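Long-range contacts in intimin (Escherichia coli, PDB 6TPL), which serves in bacterial cell adhesion, its D0 and D1 Ig-like domains probably forming an extended juncture within the extracellular passenger: residues K13-A18 and S105-K110; P75-V80 and V187-P192; I109-T114 and P192-F197; Q140-T145 and V178-S183; T146-L151 and S170-K175. One frame throughout, in Å; residues are numbered along the deposited sequence.

Contact 1: residues K13-A18 and S105-K110; sequences KTSAKA and SITEIK
This is a small, polar contact between domains: Thr14, just before edge strand 15-17 of the first Ig-like domain, and Ser15, the first residue of that strand, meet Thr107 and Glu108 in strand 105-111, the first strand of the second. The two backbones do not pair directly. Instead one water donates to both carbonyl oxygens, 2.7 Å from Thr14 O and 2.8 Å from Thr107 O, and so joins two acceptors that could not bond to each other. Beside this bridge, Thr14 OG1 lies 3.1 Å from Glu108 OE2; this is a possible hydrogen bond, not a settled one, because the hydroxyl proton has another acceptor within reach. The carboxylate arrives there because Glu108 CG sits between its backbone N and carbonyl carbon (chi1 42°) and the chain then runs out extended. Glu108 OE1 has a long, weak ion pair with Lys110 NZ at 3.8 Å, and a magnesium ion is about 4 Å from the Glu108 side chain. Ser15 adds plain packing: its OG rests 3.6 Å from Thr107 CB, while Ser15 CB approaches Thr107 O to 3.5 Å. Backbone bonds from Thr14 and Ala16 to Ile97 tie the first segment to strand 91-99, and Thr107 packs on Met131 of strand 124-132. At this contact the firm link is thus the shared water, with the hydroxyl-carboxylate pair a possible second, and the nearby cation and lysine would probably help to stabilise the negative charge of Glu108.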
# COMPACT_ATOMS: atom_id res chain seq x y z
N LYS A 13 5.28 -8.11 3.89
CA LYS A 13 6.32 -7.14 3.60
C LYS A 13 5.69 -5.97 2.86
O LYS A 13 4.69 -6.14 2.15
CB LYS A 13 7.43 -7.73 2.73
CG LYS A 13 8.04 -9.04 3.19
CD LYS A 13 8.70 -9.72 1.98
CE LYS A 13 9.64 -10.84 2.36
NZ LYS A 13 10.27 -11.47 1.16
N THR A 14 6.28 -4.78 3.00
CA THR A 14 5.86 -3.65 2.19
C THR A 14 6.60 -3.57 0.86
O THR A 14 6.13 -2.90 -0.06
CB THR A 14 6.05 -2.33 2.94
OG1 THR A 14 7.41 -2.21 3.37
CG2 THR A 14 5.13 -2.26 4.14
N SER A 15 7.74 -4.25 0.73
CA SER A 15 8.52 -4.17 -0.50
C SER A 15 9.37 -5.42 -0.66
O SER A 15 9.58 -6.18 0.29
CB SER A 15 9.41 -2.92 -0.51
OG SER A 15 10.51 -3.08 0.37
N ALA A 16 9.87 -5.61 -1.88
CA ALA A 16 10.73 -6.74 -2.19
C ALA A 16 11.62 -6.36 -3.37
O ALA A 16 11.39 -5.35 -4.05
CB ALA A 16 9.93 -8.00 -2.53
N LYS A 17 12.64 -7.18 -3.60
CA LYS A 17 13.53 -6.96 -4.73
C LYS A 17 12.80 -7.25 -6.04
O LYS A 17 12.00 -8.19 -6.12
CB LYS A 17 14.77 -7.84 -4.62
CG LYS A 17 15.76 -7.41 -3.54
CD LYS A 17 16.95 -8.35 -3.47
CE LYS A 17 16.70 -9.48 -2.48
NZ LYS A 17 16.63 -8.99 -1.07
N ALA A 18 13.09 -6.44 -7.06
CA ALA A 18 12.48 -6.60 -8.37
C ALA A 18 13.28 -7.60 -9.19
O ALA A 18 13.60 -7.34 -10.35
CB ALA A 18 12.40 -5.27 -9.12
N SER A 105 15.74 3.85 -3.26
CA SER A 105 14.37 3.83 -3.75
C SER A 105 13.39 3.91 -2.58
O SER A 105 13.66 3.39 -1.49
CB SER A 105 14.06 2.54 -4.55
OG SER A 105 15.10 2.23 -5.46
N ILE A 106 12.25 4.56 -2.82
CA ILE A 106 11.16 4.50 -1.86
C ILE A 106 10.68 3.06 -1.75
O ILE A 106 10.40 2.40 -2.76
CB ILE A 106 10.01 5.42 -2.28
CG1 ILE A 106 10.44 6.88 -2.22
CG2 ILE A 106 8.81 5.19 -1.38
CD1 ILE A 106 9.44 7.85 -2.83
N THR A 107 10.58 2.56 -0.52
CA THR A 107 10.08 1.21 -0.27
C THR A 107 8.70 1.19 0.36
O THR A 107 8.03 0.16 0.30
CB THR A 107 11.05 0.44 0.64
OG1 THR A 107 11.21 1.14 1.87
CG2 THR A 107 12.39 0.26 -0.05
N GLU A 108 8.25 2.30 0.94
CA GLU A 108 6.91 2.34 1.50
C GLU A 108 6.44 3.78 1.64
O GLU A 108 7.23 4.72 1.70
CB GLU A 108 6.87 1.63 2.86
CG GLU A 108 8.05 1.92 3.79
CD GLU A 108 7.87 1.32 5.17
OE1 GLU A 108 7.48 2.07 6.09
OE2 GLU A 108 8.08 0.10 5.32
N ILE A 109 5.12 3.92 1.68
CA ILE A 109 4.44 5.20 1.91
C ILE A 109 3.18 4.85 2.69
O ILE A 109 2.38 4.01 2.26
CB ILE A 109 4.15 5.93 0.59
CG1 ILE A 109 3.42 7.24 0.88
CG2 ILE A 109 3.35 5.05 -0.34
CD1 ILE A 109 3.51 8.25 -0.24
N LYS A 110 3.02 5.44 3.87
CA LYS A 110 1.92 5.14 4.77
C LYS A 110 1.25 6.43 5.22
O LYS A 110 1.92 7.44 5.43
CB LYS A 110 2.40 4.34 5.99
CG LYS A 110 3.01 2.99 5.68
CD LYS A 110 3.53 2.33 6.95
CE LYS A 110 4.18 0.98 6.69
NZ LYS A 110 4.64 0.35 7.96
O HOH W 1 5.29 -0.34 0.04

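Contact 2: residues P75-V80 and V187-P192; sequences PGQVVV and VDVKAP
At the junction between the two Ig-like domains, the side-chain amide of Gln77, from strand 76-83, bonds to both the backbone N-H and the C=O of Lys190, much as a peptide group of another strand would. Gln77 OE1 accepts from Lys190 N at 3.0 Å in a nearly straight bond (165° at the hydrogen), although the donor stands well off the C=O direction, at 106°. Gln77 NE2 donates a proton to Lys190 O at 2.7 Å, with that oxygen close to the amide plane. The two bonds fix which way round the amide is turned. OE1 has a further donor, a water 3.1 Å from Gln77 OE1 that also donates to Asp188 O. An unusual first torsion (chi1 -132°) followed by an extended chain carries the amide over to the other domain. A leucine in place of Gln77 would probably leave both Lys190 N and Lys190 O without their mates across the domain boundary. Farther along, Val187 CG2 packs 3.8 Å from Gly76 CA, and Val189 CG1 lies 3.7 Å from Gln77 NE2. Lys190 NZ, turned from the junction, holds Asp188 OD2 at 2.7 Å from above the carboxylate plane and also bonds Ser179 OG. Around the contact, strand 76-83 is paired with strands 41-48 and 91-99 of its own domain, while Val189 packs on Ile106 and Ile109 of strand 105-111 and strand 189-190 adjoins strand 174-181.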
# COMPACT_ATOMS: atom_id res chain seq x y z
N PRO A 75 10.89 -2.72 -11.24
CA PRO A 75 10.68 -1.75 -10.15
C PRO A 75 9.37 -1.02 -10.34
O PRO A 75 9.06 -0.52 -11.43
CB PRO A 75 11.89 -0.81 -10.27
CG PRO A 75 12.92 -1.59 -11.06
CD PRO A 75 12.12 -2.44 -12.00
N GLY A 76 8.58 -0.94 -9.27
CA GLY A 76 7.31 -0.25 -9.35
C GLY A 76 6.40 -0.62 -8.19
O GLY A 76 6.78 -1.35 -7.27
N GLN A 77 5.19 -0.09 -8.28
CA GLN A 77 4.15 -0.28 -7.28
C GLN A 77 3.13 -1.29 -7.80
O GLN A 77 2.83 -1.31 -9.00
CB GLN A 77 3.45 1.04 -6.95
CG GLN A 77 3.29 1.32 -5.48
CD GLN A 77 2.69 2.69 -5.21
OE1 GLN A 77 2.27 3.38 -6.14
NE2 GLN A 77 2.64 3.08 -3.94
N VAL A 78 2.61 -2.12 -6.91
CA VAL A 78 1.62 -3.12 -7.28
C VAL A 78 0.50 -3.14 -6.25
O VAL A 78 0.76 -3.12 -5.04
CB VAL A 78 2.24 -4.52 -7.42
CG1 VAL A 78 1.17 -5.54 -7.83
CG2 VAL A 78 3.39 -4.51 -8.42
N VAL A 79 -0.74 -3.19 -6.73
CA VAL A 79 -1.91 -3.34 -5.88
C VAL A 79 -2.56 -4.68 -6.21
O VAL A 79 -2.92 -4.94 -7.36
CB VAL A 79 -2.91 -2.19 -6.08
CG1 VAL A 79 -4.21 -2.50 -5.35
CG2 VAL A 79 -2.32 -0.87 -5.61
N VAL A 80 -2.71 -5.53 -5.19
CA VAL A 80 -3.37 -6.82 -5.32
C VAL A 80 -4.68 -6.76 -4.54
O VAL A 80 -4.75 -6.09 -3.50
CB VAL A 80 -2.48 -7.97 -4.79
CG1 VAL A 80 -3.23 -9.29 -4.83
CG2 VAL A 80 -1.20 -8.04 -5.60
N VAL A 187 9.56 5.65 -10.71
CA VAL A 187 8.35 5.13 -10.07
C VAL A 187 7.59 6.30 -9.45
O VAL A 187 8.13 6.99 -8.57
CB VAL A 187 8.65 4.06 -9.02
CG1 VAL A 187 7.37 3.60 -8.33
CG2 VAL A 187 9.39 2.88 -9.65
N ASP A 188 6.35 6.50 -9.88
CA ASP A 188 5.44 7.52 -9.35
C ASP A 188 4.72 6.91 -8.15
O ASP A 188 3.64 6.34 -8.28
CB ASP A 188 4.48 7.97 -10.45
CG ASP A 188 3.56 9.09 -10.02
OD1 ASP A 188 3.79 9.70 -8.96
OD2 ASP A 188 2.59 9.37 -10.76
N VAL A 189 5.33 7.02 -6.97
CA VAL A 189 4.82 6.31 -5.81
C VAL A 189 3.55 6.99 -5.30
O VAL A 189 3.56 8.19 -5.00
CB VAL A 189 5.88 6.22 -4.70
CG1 VAL A 189 5.26 5.62 -3.44
CG2 VAL A 189 7.06 5.38 -5.16
N LYS A 190 2.47 6.22 -5.19
CA LYS A 190 1.18 6.74 -4.76
C LYS A 190 0.89 6.29 -3.33
O LYS A 190 1.06 5.11 -2.99
CB LYS A 190 0.06 6.25 -5.68
CG LYS A 190 0.26 6.57 -7.15
CD LYS A 190 0.27 8.06 -7.37
CE LYS A 190 0.50 8.40 -8.84
NZ LYS A 190 0.50 9.88 -9.06
N ALA A 191 0.46 7.23 -2.50
CA ALA A 191 -0.02 6.91 -1.17
C ALA A 191 -1.45 6.39 -1.24
O ALA A 191 -2.12 6.54 -2.27
CB ALA A 191 0.04 8.15 -0.28
N PRO A 192 -1.94 5.76 -0.18
CA PRO A 192 -3.38 5.47 -0.11
C PRO A 192 -4.18 6.76 -0.31
O PRO A 192 -3.80 7.82 0.18
CB PRO A 192 -3.58 4.91 1.30
CG PRO A 192 -2.21 4.43 1.74
CD PRO A 192 -1.22 5.34 1.04
O HOH W 2 2.86 3.89 -9.12

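Contact 3: residues I109-T114 and P192-F197; sequences IKADKT and PEVEFF
Thr114 and Glu195 make the single hydrogen bond of this contact, a backbone bond with Glu195 N donating to Thr114 O at 3.0 Å (147° at the hydrogen). The same oxygen is approached by Val194 CA at 3.3 Å in a CA-H...O contact, so Thr114 O faces two consecutive residues of the C-terminal strand. Glu195 goes on to a backbone bond with Ala116, which continues the parallel pairing of strands 115-117 and 194-197. The apolar contact is between Val194 CG1 and Ala111 CB, 4.4 Å apart. That methyl lies beside the valine's own backbone N and anti to the carbonyl carbon (chi1 -57°), which brings it over the turn. The valine also makes van der Waals contact with backbone oxygens, Val194 CG1 lying 3.7 Å from Lys113 O and Val194 CB 3.4 Å from Thr114 O. Beyond this, the buried valine touches Ile124 and Tyr126. At the other end of the contact Pro192 touches the first strand through CD, 4.0 Å from Ile109 O. Charged groups are spent outside the pair: Lys113 forms a salt bridge with Asp122, with a magnesium ion about 5 Å from the lysine side chain, and Glu195 OE2 forms one with Lys175 NZ. Asp112 OD2 accepts from Thr125 N at the bend. Such a change of sheet by the first strand, which pairs antiparallel to 124-132 as strand 105-111 and then, past a short bend, parallel to the last strand as 115-117, is the split A/A' strand familiar from Ig-like beta sandwiches.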
# COMPACT_ATOMS: atom_id res chain seq x y z
N ILE A 109 5.12 3.92 1.68
CA ILE A 109 4.44 5.20 1.91
C ILE A 109 3.18 4.85 2.69
O ILE A 109 2.38 4.01 2.26
CB ILE A 109 4.15 5.93 0.59
CG1 ILE A 109 3.42 7.24 0.88
CG2 ILE A 109 3.35 5.05 -0.34
CD1 ILE A 109 3.51 8.25 -0.24
N LYS A 110 3.02 5.44 3.87
CA LYS A 110 1.92 5.14 4.77
C LYS A 110 1.25 6.43 5.22
O LYS A 110 1.92 7.44 5.43
CB LYS A 110 2.40 4.34 5.99
CG LYS A 110 3.01 2.99 5.68
CD LYS A 110 3.53 2.33 6.95
CE LYS A 110 4.18 0.98 6.69
NZ LYS A 110 4.64 0.35 7.96
N ALA A 111 -0.08 6.39 5.35
CA ALA A 111 -0.86 7.47 5.93
C ALA A 111 -1.37 7.01 7.30
O ALA A 111 -1.80 5.86 7.45
CB ALA A 111 -2.03 7.84 5.01
N ASP A 112 -1.28 7.89 8.30
CA ASP A 112 -1.69 7.47 9.64
C ASP A 112 -3.21 7.31 9.75
O ASP A 112 -3.67 6.54 10.60
CB ASP A 112 -1.14 8.46 10.68
CG ASP A 112 -1.75 9.84 10.60
OD1 ASP A 112 -1.84 10.50 11.67
OD2 ASP A 112 -2.14 10.28 9.50
N LYS A 113 -3.98 7.97 8.88
CA LYS A 113 -5.42 7.76 8.80
C LYS A 113 -5.88 8.12 7.39
O LYS A 113 -5.19 8.83 6.66
CB LYS A 113 -6.18 8.58 9.85
CG LYS A 113 -5.97 10.07 9.75
CD LYS A 113 -6.69 10.78 10.89
CE LYS A 113 -6.48 12.29 10.85
NZ LYS A 113 -7.07 12.95 12.05
N THR A 114 -7.06 7.63 7.01
CA THR A 114 -7.58 7.82 5.67
C THR A 114 -8.68 8.87 5.59
O THR A 114 -9.24 9.08 4.51
CB THR A 114 -8.11 6.49 5.11
OG1 THR A 114 -9.22 6.05 5.89
CG2 THR A 114 -7.04 5.41 5.12
N PRO A 192 -1.94 5.76 -0.18
CA PRO A 192 -3.38 5.47 -0.11
C PRO A 192 -4.18 6.76 -0.31
O PRO A 192 -3.80 7.82 0.18
CB PRO A 192 -3.58 4.91 1.30
CG PRO A 192 -2.21 4.43 1.74
CD PRO A 192 -1.22 5.34 1.04
N GLU A 193 -5.27 6.66 -1.05
CA GLU A 193 -6.19 7.78 -1.17
C GLU A 193 -6.81 8.07 0.20
O GLU A 193 -7.09 7.16 0.98
CB GLU A 193 -7.28 7.47 -2.20
CG GLU A 193 -8.09 8.67 -2.62
CD GLU A 193 -8.97 8.38 -3.81
OE1 GLU A 193 -9.72 7.38 -3.76
OE2 GLU A 193 -8.91 9.14 -4.80
N VAL A 194 -6.99 9.36 0.50
CA VAL A 194 -7.65 9.79 1.72
C VAL A 194 -8.79 10.73 1.33
O VAL A 194 -8.93 11.11 0.17
CB VAL A 194 -6.68 10.49 2.70
CG1 VAL A 194 -5.52 9.57 3.04
CG2 VAL A 194 -6.18 11.81 2.11
N GLU A 195 -9.60 11.09 2.32
CA GLU A 195 -10.73 11.98 2.06
C GLU A 195 -10.95 12.96 3.21
O GLU A 195 -10.95 12.56 4.38
CB GLU A 195 -12.01 11.18 1.80
CG GLU A 195 -13.19 12.05 1.39
CD GLU A 195 -14.31 11.29 0.69
OE1 GLU A 195 -15.21 11.94 0.14
OE2 GLU A 195 -14.28 10.04 0.70
N PHE A 196 -11.13 14.23 2.86
CA PHE A 196 -11.46 15.28 3.81
C PHE A 196 -12.96 15.56 3.76
O PHE A 196 -13.56 15.57 2.69
CB PHE A 196 -10.67 16.55 3.51
CG PHE A 196 -9.20 16.42 3.76
CD1 PHE A 196 -8.36 15.84 2.82
CD2 PHE A 196 -8.65 16.90 4.94
CE1 PHE A 196 -7.01 15.73 3.07
CE2 PHE A 196 -7.31 16.79 5.19
CZ PHE A 196 -6.48 16.21 4.25
N PHE A 197 -13.55 15.79 4.94
CA PHE A 197 -14.97 16.07 5.06
C PHE A 197 -15.17 17.34 5.87
O PHE A 197 -14.49 17.56 6.87
CB PHE A 197 -15.72 14.91 5.76
CG PHE A 197 -15.65 13.59 5.04
CD1 PHE A 197 -16.60 13.26 4.09
CD2 PHE A 197 -14.64 12.69 5.32
CE1 PHE A 197 -16.54 12.04 3.43
CE2 PHE A 197 -14.57 11.48 4.66
CZ PHE A 197 -15.53 11.15 3.72

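Contact 4: residues Q140-T145 and V178-S183; sequences QEVTFT and VSARVS
Arg181 lies alongside Thr143 across an antiparallel strand pair, the two side chains pointing the same way. From CB, which leaves the sheet on the face that also carries Thr143, Thr145 and Ser179, a first torsion of 66° tucks the arginine CG back over its own main chain, 3.9 Å from Thr143 O. The chain then runs extended to NE, which passes 4.1 Å from Thr143 CB. Thr143 CG2 sits over one face of the guanidinium, displaced toward the rim, closest to Arg181 NH2 at 3.4 Å; Thr145 CG2 meets the edge, 3.9 Å from Arg181 NH1. Thr143 OG1 is turned elsewhere, to Thr155 OG1. Below these side chains, strands 141-146 and 174-181 pair as neighbours in one sheet of the Ig-like sandwich. Thr143 with Arg181 and Thr145 with Ser179 are hydrogen-bonded pairs; Thr143 N to Arg181 O, at 3.0 Å, is nearly straight (168°). Between them Phe144 and Ala180 form a non-hydrogen-bonded pair on the opposite face, where Phe144 CD2 is 4.2 Å from Ala180 CB and Val178 CG1 lies at the ring edge. Val142 CG2 and Val182 CG1 touch at 3.9 Å, and Phe144 reaches Val128 and Val166 of the facing sheet.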
# COMPACT_ATOMS: atom_id res chain seq x y z
N GLN A 140 18.35 11.59 1.87
CA GLN A 140 17.80 11.50 0.53
C GLN A 140 16.58 12.41 0.43
O GLN A 140 15.70 12.37 1.30
CB GLN A 140 17.41 10.05 0.21
CG GLN A 140 16.92 9.84 -1.21
CD GLN A 140 18.06 9.66 -2.19
OE1 GLN A 140 19.20 9.39 -1.80
NE2 GLN A 140 17.76 9.81 -3.48
N GLU A 141 16.52 13.22 -0.62
CA GLU A 141 15.42 14.15 -0.79
C GLU A 141 14.21 13.42 -1.36
O GLU A 141 14.26 12.92 -2.48
CB GLU A 141 15.82 15.31 -1.71
CG GLU A 141 16.68 16.37 -1.04
CD GLU A 141 16.75 17.66 -1.83
OE1 GLU A 141 17.35 18.63 -1.32
OE2 GLU A 141 16.21 17.72 -2.95
N VAL A 142 13.13 13.36 -0.57
CA VAL A 142 11.85 12.85 -1.03
C VAL A 142 10.96 14.04 -1.34
O VAL A 142 10.76 14.91 -0.49
CB VAL A 142 11.20 11.94 0.02
CG1 VAL A 142 9.85 11.43 -0.48
CG2 VAL A 142 12.12 10.79 0.38
N THR A 143 10.42 14.09 -2.55
CA THR A 143 9.52 15.16 -2.97
C THR A 143 8.09 14.63 -2.99
O THR A 143 7.82 13.56 -3.54
CB THR A 143 9.91 15.72 -4.34
OG1 THR A 143 11.23 16.29 -4.27
CG2 THR A 143 8.92 16.79 -4.78
N PHE A 144 7.18 15.39 -2.37
CA PHE A 144 5.78 15.03 -2.22
C PHE A 144 4.92 15.98 -3.05
O PHE A 144 5.21 17.17 -3.15
CB PHE A 144 5.31 15.12 -0.75
CG PHE A 144 6.01 14.18 0.19
CD1 PHE A 144 7.25 14.48 0.72
CD2 PHE A 144 5.39 12.99 0.57
CE1 PHE A 144 7.89 13.62 1.60
CE2 PHE A 144 6.02 12.12 1.45
CZ PHE A 144 7.27 12.43 1.96
N THR A 145 3.82 15.46 -3.60
CA THR A 145 2.81 16.28 -4.26
C THR A 145 1.43 15.80 -3.82
O THR A 145 1.28 14.70 -3.28
CB THR A 145 2.91 16.23 -5.79
OG1 THR A 145 2.76 14.88 -6.24
CG2 THR A 145 4.25 16.76 -6.25
N VAL A 178 -1.82 11.74 -2.45
CA VAL A 178 -0.45 12.19 -2.27
C VAL A 178 0.47 11.25 -3.03
O VAL A 178 0.28 10.03 -3.02
CB VAL A 178 -0.08 12.26 -0.78
CG1 VAL A 178 1.42 12.38 -0.61
CG2 VAL A 178 -0.78 13.43 -0.10
N SER A 179 1.45 11.82 -3.72
CA SER A 179 2.47 11.06 -4.44
C SER A 179 3.84 11.44 -3.91
O SER A 179 4.03 12.52 -3.33
CB SER A 179 2.40 11.32 -5.95
OG SER A 179 1.18 10.84 -6.50
N ALA A 180 4.81 10.55 -4.11
CA ALA A 180 6.17 10.77 -3.66
C ALA A 180 7.15 10.22 -4.67
O ALA A 180 6.83 9.31 -5.44
CB ALA A 180 6.42 10.12 -2.29
N ARG A 181 8.36 10.78 -4.66
CA ARG A 181 9.39 10.36 -5.60
C ARG A 181 10.76 10.71 -5.05
O ARG A 181 10.91 11.63 -4.24
CB ARG A 181 9.21 11.02 -6.97
CG ARG A 181 9.43 12.52 -6.93
CD ARG A 181 9.17 13.17 -8.28
NE ARG A 181 9.55 14.59 -8.30
CZ ARG A 181 8.69 15.59 -8.15
NH1 ARG A 181 7.40 15.35 -7.97
NH2 ARG A 181 9.13 16.85 -8.18
N VAL A 182 11.76 9.96 -5.51
CA VAL A 182 13.16 10.31 -5.32
C VAL A 182 13.80 10.41 -6.69
O VAL A 182 13.27 9.91 -7.69
CB VAL A 182 13.91 9.30 -4.43
CG1 VAL A 182 13.36 9.32 -3.00
CG2 VAL A 182 13.83 7.91 -5.03
N SER A 183 14.96 11.05 -6.74
CA SER A 183 15.66 11.21 -8.00
C SER A 183 16.13 9.86 -8.53
O SER A 183 16.47 8.95 -7.77
CB SER A 183 16.86 12.15 -7.84
OG SER A 183 16.45 13.41 -7.34
O HOH W 3 16.19 12.15 -4.26

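Contact 5: residues T146-L151 and S170-K175; sequences TTLGKL and STTPGK
Leu148 O, on the residue whose side chain packs against Ser170 and Thr172, is gripped by two hydroxyls: Thr146 OG1 donates to it at 2.8 Å from well above the carbonyl plane, and Ser176 OG forms the second bond. Across from it, Ser170 OG bonds Thr172 O at 2.6 Å, in the carbonyl plane and on a lone pair, which ties the side chain to the backbone two residues on. The leucine side chain reaches from one loop toward the other with CG anti to its backbone N (chi1 172°). Its two methyls part: Leu148 CD1 is 3.5 Å from Thr172 OG1, while Leu148 CD2 presses on the opposing main chain, 3.3 Å from Gly174 O. The contact joins the turn after strand 141-146 to the connection between strands 163-169 and 174-181 in the second Ig-like domain. Cutting Leu148 back to an alanine would probably open a gap against Gly174 and Thr172 and let the two turns shift relative to each other. At Gly174 a CB would come about 3.2 Å from Leu148 CD2, and the backbone angles would also jam it against the preceding carbonyl oxygen. Gly149 CA touches Ser170 CB at 3.9 Å. A water 2.6 Å from Thr147 OG1 donates to Lys175 O, and Thr147 OG1 also bonds Leu177 N.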
# COMPACT_ATOMS: atom_id res chain seq x y z
N THR A 146 0.41 16.64 -4.05
CA THR A 146 -0.95 16.28 -3.68
C THR A 146 -1.93 16.81 -4.71
O THR A 146 -1.65 17.79 -5.41
CB THR A 146 -1.32 16.83 -2.29
OG1 THR A 146 -2.60 16.31 -1.88
CG2 THR A 146 -1.38 18.36 -2.31
N THR A 147 -3.09 16.16 -4.79
CA THR A 147 -4.19 16.60 -5.64
C THR A 147 -5.20 17.46 -4.90
O THR A 147 -6.10 18.03 -5.53
CB THR A 147 -4.93 15.40 -6.25
OG1 THR A 147 -5.51 14.60 -5.20
CG2 THR A 147 -3.98 14.53 -7.05
N LEU A 148 -5.09 17.56 -3.58
CA LEU A 148 -6.02 18.33 -2.76
C LEU A 148 -5.33 18.68 -1.45
O LEU A 148 -4.68 17.83 -0.84
CB LEU A 148 -7.31 17.55 -2.50
CG LEU A 148 -8.27 18.20 -1.50
CD1 LEU A 148 -8.77 19.54 -2.05
CD2 LEU A 148 -9.43 17.27 -1.17
N GLY A 149 -5.46 19.92 -1.04
CA GLY A 149 -4.96 20.33 0.26
C GLY A 149 -3.56 20.89 0.21
O GLY A 149 -2.96 21.11 -0.84
N LYS A 150 -3.04 21.13 1.41
CA LYS A 150 -1.77 21.83 1.61
C LYS A 150 -0.80 20.91 2.34
O LYS A 150 -1.06 20.49 3.47
CB LYS A 150 -1.99 23.12 2.40
CG LYS A 150 -0.73 23.91 2.72
CD LYS A 150 -1.09 25.14 3.55
CE LYS A 150 0.13 26.01 3.83
NZ LYS A 150 -0.24 27.23 4.59
N LEU A 151 0.32 20.62 1.69
CA LEU A 151 1.37 19.82 2.31
C LEU A 151 2.26 20.71 3.18
O LEU A 151 2.51 21.88 2.85
CB LEU A 151 2.22 19.13 1.24
CG LEU A 151 1.61 17.98 0.44
CD1 LEU A 151 2.41 17.75 -0.83
CD2 LEU A 151 1.58 16.72 1.28
N SER A 170 -6.52 20.33 4.69
CA SER A 170 -7.34 20.87 3.62
C SER A 170 -8.48 21.69 4.21
O SER A 170 -9.12 21.29 5.19
CB SER A 170 -7.91 19.76 2.73
OG SER A 170 -8.70 20.30 1.67
N THR A 171 -8.72 22.85 3.60
CA THR A 171 -9.86 23.69 3.95
C THR A 171 -11.10 23.36 3.13
O THR A 171 -12.16 23.96 3.36
CB THR A 171 -9.52 25.17 3.77
OG1 THR A 171 -9.18 25.44 2.40
CG2 THR A 171 -8.36 25.57 4.66
N THR A 172 -11.02 22.43 2.18
CA THR A 172 -12.17 22.02 1.40
C THR A 172 -12.26 20.50 1.37
O THR A 172 -11.24 19.81 1.44
CB THR A 172 -12.11 22.55 -0.05
OG1 THR A 172 -11.04 21.91 -0.76
CG2 THR A 172 -11.88 24.05 -0.06
N PRO A 173 -13.47 19.96 1.26
CA PRO A 173 -13.64 18.50 1.29
C PRO A 173 -13.30 17.86 -0.05
O PRO A 173 -13.32 18.50 -1.10
CB PRO A 173 -15.13 18.33 1.60
CG PRO A 173 -15.77 19.54 0.96
CD PRO A 173 -14.76 20.66 1.11
N GLY A 174 -12.99 16.58 0.02
CA GLY A 174 -12.76 15.80 -1.18
C GLY A 174 -11.70 14.75 -0.97
O GLY A 174 -11.03 14.70 0.07
N LYS A 175 -11.55 13.89 -1.98
CA LYS A 175 -10.51 12.88 -1.98
C LYS A 175 -9.18 13.50 -2.35
O LYS A 175 -9.11 14.40 -3.20
CB LYS A 175 -10.85 11.76 -2.96
CG LYS A 175 -12.12 11.00 -2.60
CD LYS A 175 -12.29 9.75 -3.44
CE LYS A 175 -13.54 8.97 -3.05
NZ LYS A 175 -13.47 8.44 -1.66
O HOH W 4 -7.90 13.89 -5.86

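How the contacts relate
Contacts 1 and 2, with centres 9 Å apart, both cross the boundary between the two Ig-like domains, and their segments alternate along the chain. Contacts 3, 4 and 5 lie within the second domain. Strand 105-111 serves contacts 1 and 3, and its Ile109 packs on Val189 and Ala191 of contact 2 and on Ala180 of contact 4. Strand 174-181 serves contacts 4 and 5 and neighbours strands 189-190 and 194-197, so it lies beside contacts 2 and 3 as well. Contact 5 is nested within contact 4, which is nested within contact 3. The joint thus involves strands that also build the second sandwich, which would probably help restrain the two domains relative to each other.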